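Local structure of RagB/SusD domain protein (Flavobacterium johnsoniae, 5J5U) at residues G244-S248 with K326-F332. The protein binds chitin and probably captures its chains at the outer membrane for the bacterium's chitin utilization machinery. Sequence-based numbering, arbitrary orientation.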
ATOM      1  N   GLY A 244       9.925  16.074   3.097  1.00 37.31           N
ATOM      2  CA  GLY A 244       8.545  16.209   2.645  1.00 36.53           C
ATOM      3  C   GLY A 244       7.906  14.895   2.194  1.00 31.18           C
ATOM      4  O   GLY A 244       8.606  13.978   1.735  1.00 29.66           O
ATOM      5  N   ASN A 245       6.578  14.813   2.298  1.00 24.94           N
ATOM      6  CA  ASN A 245       5.835  13.657   1.802  1.00 25.79           C
ATOM      7  C   ASN A 245       6.171  13.440   0.322  1.00 17.42           C
ATOM      8  O   ASN A 245       5.963  14.321  -0.507  1.00 18.99           O
ATOM      9  CB  ASN A 245       4.314  13.868   2.038  1.00 19.17           C
ATOM     10  CG  ASN A 245       3.439  12.690   1.562  1.00 20.69           C
ATOM     11  OD1 ASN A 245       3.503  12.297   0.395  1.00 18.00           O
ATOM     12  ND2 ASN A 245       2.585  12.163   2.454  1.00 15.05           N
ATOM     13  N   GLY A 246       6.748  12.285  -0.004  1.00 23.38           N
ATOM     14  CA  GLY A 246       7.090  11.963  -1.389  1.00 17.57           C
ATOM     15  C   GLY A 246       5.891  11.842  -2.327  1.00 14.27           C
ATOM     16  O   GLY A 246       5.939  12.208  -3.512  1.00 12.63           O
ATOM     17  N   LEU A 247       4.800  11.315  -1.790  1.00 13.82           N
ATOM     18  CA  LEU A 247       3.584  11.146  -2.582  1.00 18.09           C
ATOM     19  C   LEU A 247       3.046  12.518  -3.001  1.00 19.40           C
ATOM     20  O   LEU A 247       2.647  12.710  -4.163  1.00 16.14           O
ATOM     21  CB  LEU A 247       2.523  10.364  -1.807  1.00 13.54           C
ATOM     22  CG  LEU A 247       1.188  10.272  -2.533  1.00 15.98           C
ATOM     23  CD1 LEU A 247       1.348   9.574  -3.870  1.00 15.82           C
ATOM     24  CD2 LEU A 247       0.124   9.569  -1.669  1.00 13.45           C
ATOM     25  N   SER A 248       3.068  13.474  -2.071  1.00  9.78           N
ATOM     26  CA  SER A 248       2.643  14.828  -2.412  1.00 15.47           C
ATOM     27  C   SER A 248       3.584  15.403  -3.450  1.00 15.30           C
ATOM     28  O   SER A 248       3.155  16.049  -4.387  1.00 13.10           O
ATOM     29  CB  SER A 248       2.609  15.739  -1.184  1.00 19.71           C
ATOM     30  OG  SER A 248       1.756  15.210  -0.188  1.00 17.48           O
ATOM     31  N   LYS A 326      -2.418  16.845  -0.348  1.00 20.16           N
ATOM     32  CA  LYS A 326      -1.360  16.946  -1.353  1.00 24.84           C
ATOM     33  C   LYS A 326      -0.196  17.836  -0.949  1.00 25.84           C
ATOM     34  O   LYS A 326       0.590  18.282  -1.805  1.00 19.00           O
ATOM     35  CB  LYS A 326      -1.943  17.438  -2.680  1.00 17.99           C
ATOM     36  CG  LYS A 326      -2.959  16.484  -3.246  1.00 18.30           C
ATOM     37  CD  LYS A 326      -3.415  16.923  -4.613  1.00 17.53           C
ATOM     38  CE  LYS A 326      -4.078  18.284  -4.558  1.00 18.10           C
ATOM     39  NZ  LYS A 326      -4.639  18.625  -5.891  1.00 19.41           N
ATOM     40  N   LEU A 327      -0.077  18.059   0.360  1.00 24.21           N
ATOM     41  CA  LEU A 327       0.920  18.986   0.898  1.00 26.55           C
ATOM     42  C   LEU A 327       2.201  18.283   1.289  1.00 23.55           C
ATOM     43  O   LEU A 327       2.188  17.131   1.722  1.00 20.86           O
ATOM     44  CB  LEU A 327       0.369  19.715   2.129  1.00 23.74           C
ATOM     45  CG  LEU A 327      -0.820  20.633   1.885  1.00 26.13           C
ATOM     46  CD1 LEU A 327      -1.431  21.096   3.223  1.00 16.03           C
ATOM     47  CD2 LEU A 327      -0.361  21.790   1.032  1.00 20.42           C
ATOM     48  N   ARG A 328       3.297  19.016   1.212  1.00 24.30           N
ATOM     49  CA  ARG A 328       4.582  18.516   1.654  1.00 27.44           C
ATOM     50  C   ARG A 328       4.509  18.098   3.125  1.00 26.15           C
ATOM     51  O   ARG A 328       5.198  17.168   3.536  1.00 27.61           O
ATOM     52  CB  ARG A 328       5.652  19.586   1.407  1.00 26.39           C
ATOM     53  CG  ARG A 328       6.760  19.647   2.425  1.00 39.13           C
ATOM     54  CD  ARG A 328       7.813  20.723   2.091  1.00 50.14           C
ATOM     55  NE  ARG A 328       8.961  20.624   2.998  1.00 51.43           N
ATOM     56  CZ  ARG A 328       9.079  21.292   4.148  1.00 53.33           C
ATOM     57  NH1 ARG A 328       8.141  22.157   4.524  1.00 56.70           N
ATOM     58  NH2 ARG A 328      10.153  21.119   4.914  1.00 50.68           N
ATOM     59  N   THR A 329       3.598  18.707   3.880  1.00 25.61           N
ATOM     60  CA  THR A 329       3.379  18.366   5.296  1.00 24.34           C
ATOM     61  C   THR A 329       2.283  17.308   5.519  1.00 21.99           C
ATOM     62  O   THR A 329       1.899  17.035   6.657  1.00 18.09           O
ATOM     63  CB  THR A 329       2.973  19.594   6.113  1.00 18.98           C
ATOM     64  OG1 THR A 329       1.665  19.990   5.695  1.00 24.15           O
ATOM     65  CG2 THR A 329       3.937  20.745   5.885  1.00 25.24           C
ATOM     66  N   THR A 330       1.751  16.742   4.446  1.00 17.09           N
ATOM     67  CA  THR A 330       0.735  15.713   4.589  1.00 21.10           C
ATOM     68  C   THR A 330       1.358  14.452   5.226  1.00 20.54           C
ATOM     69  O   THR A 330       2.449  14.035   4.862  1.00 26.35           O
ATOM     70  CB  THR A 330       0.089  15.362   3.235  1.00 21.33           C
ATOM     71  OG1 THR A 330      -0.414  16.555   2.616  1.00 22.06           O
ATOM     72  CG2 THR A 330      -1.042  14.364   3.421  1.00 18.63           C
ATOM     73  N   PRO A 331       0.708  13.895   6.245  1.00 17.42           N
ATOM     74  CA  PRO A 331       1.295  12.687   6.829  1.00 24.16           C
ATOM     75  C   PRO A 331       1.163  11.478   5.904  1.00 23.04           C
ATOM     76  O   PRO A 331       0.249  11.436   5.080  1.00 23.72           O
ATOM     77  CB  PRO A 331       0.483  12.490   8.107  1.00 23.71           C
ATOM     78  CG  PRO A 331      -0.816  13.213   7.838  1.00 24.93           C
ATOM     79  CD  PRO A 331      -0.458  14.385   6.999  1.00 18.52           C
ATOM     80  N   PHE A 332       2.043  10.498   6.056  1.00 21.48           N
ATOM     81  CA  PHE A 332       1.957   9.283   5.252  1.00 15.77           C
ATOM     82  C   PHE A 332       1.681   8.063   6.130  1.00 17.61           C
ATOM     83  O   PHE A 332       2.442   7.767   7.044  1.00 18.44           O
ATOM     84  CB  PHE A 332       3.239   9.067   4.453  1.00 17.38           C
ATOM     85  CG  PHE A 332       3.131   7.991   3.423  1.00 19.33           C
ATOM     86  CD1 PHE A 332       3.367   6.660   3.759  1.00 19.56           C
ATOM     87  CD2 PHE A 332       2.805   8.304   2.107  1.00 20.56           C
ATOM     88  CE1 PHE A 332       3.264   5.650   2.797  1.00 24.71           C
ATOM     89  CE2 PHE A 332       2.715   7.292   1.134  1.00 25.28           C
ATOM     90  CZ  PHE A 332       2.946   5.968   1.479  1.00 19.76           C
TER
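Asn245 and Ser248 fasten the N-terminus of helix 246-253 to the type I turn Leu327-Thr330, within a SusD-like fold. Asn245 is the N-cap residue. Asn245 N donates to Arg328 O at 3.0 Å, nearly straight (175°) and on a lone pair in the carbonyl plane. Along the side chain, Asn245 CB lies 3.4 Å from Thr330 O; Asn245 CG, anti to the backbone N (chi1 -179°), sits 3.7 Å from Thr330 O and sends the two ends of the amide to different partners. Asn245 OD1 accepts from Ser248 N at 2.8 Å, the capping bond, while Asn245 ND2 donates to Thr330 O at 3.1 Å. That acceptor lies close to the amide plane, yet ND2 stands 61° out of the Thr330 carbonyl plane. ND2 also meets the Phe332 ring at its edge. With an alanine here, Ser248 N is likely to lose its capping acceptor and Thr330 O this donor. Phe332, whose strand 332-335 pairs with 224-226, and Leu247 both pack on helix 31-45. Inside the turn, Leu327 O accepts the closing bond from Thr330 N and, from the opposite face of its carbonyl plane, a second bond from Ser248 OG at 2.7 Å.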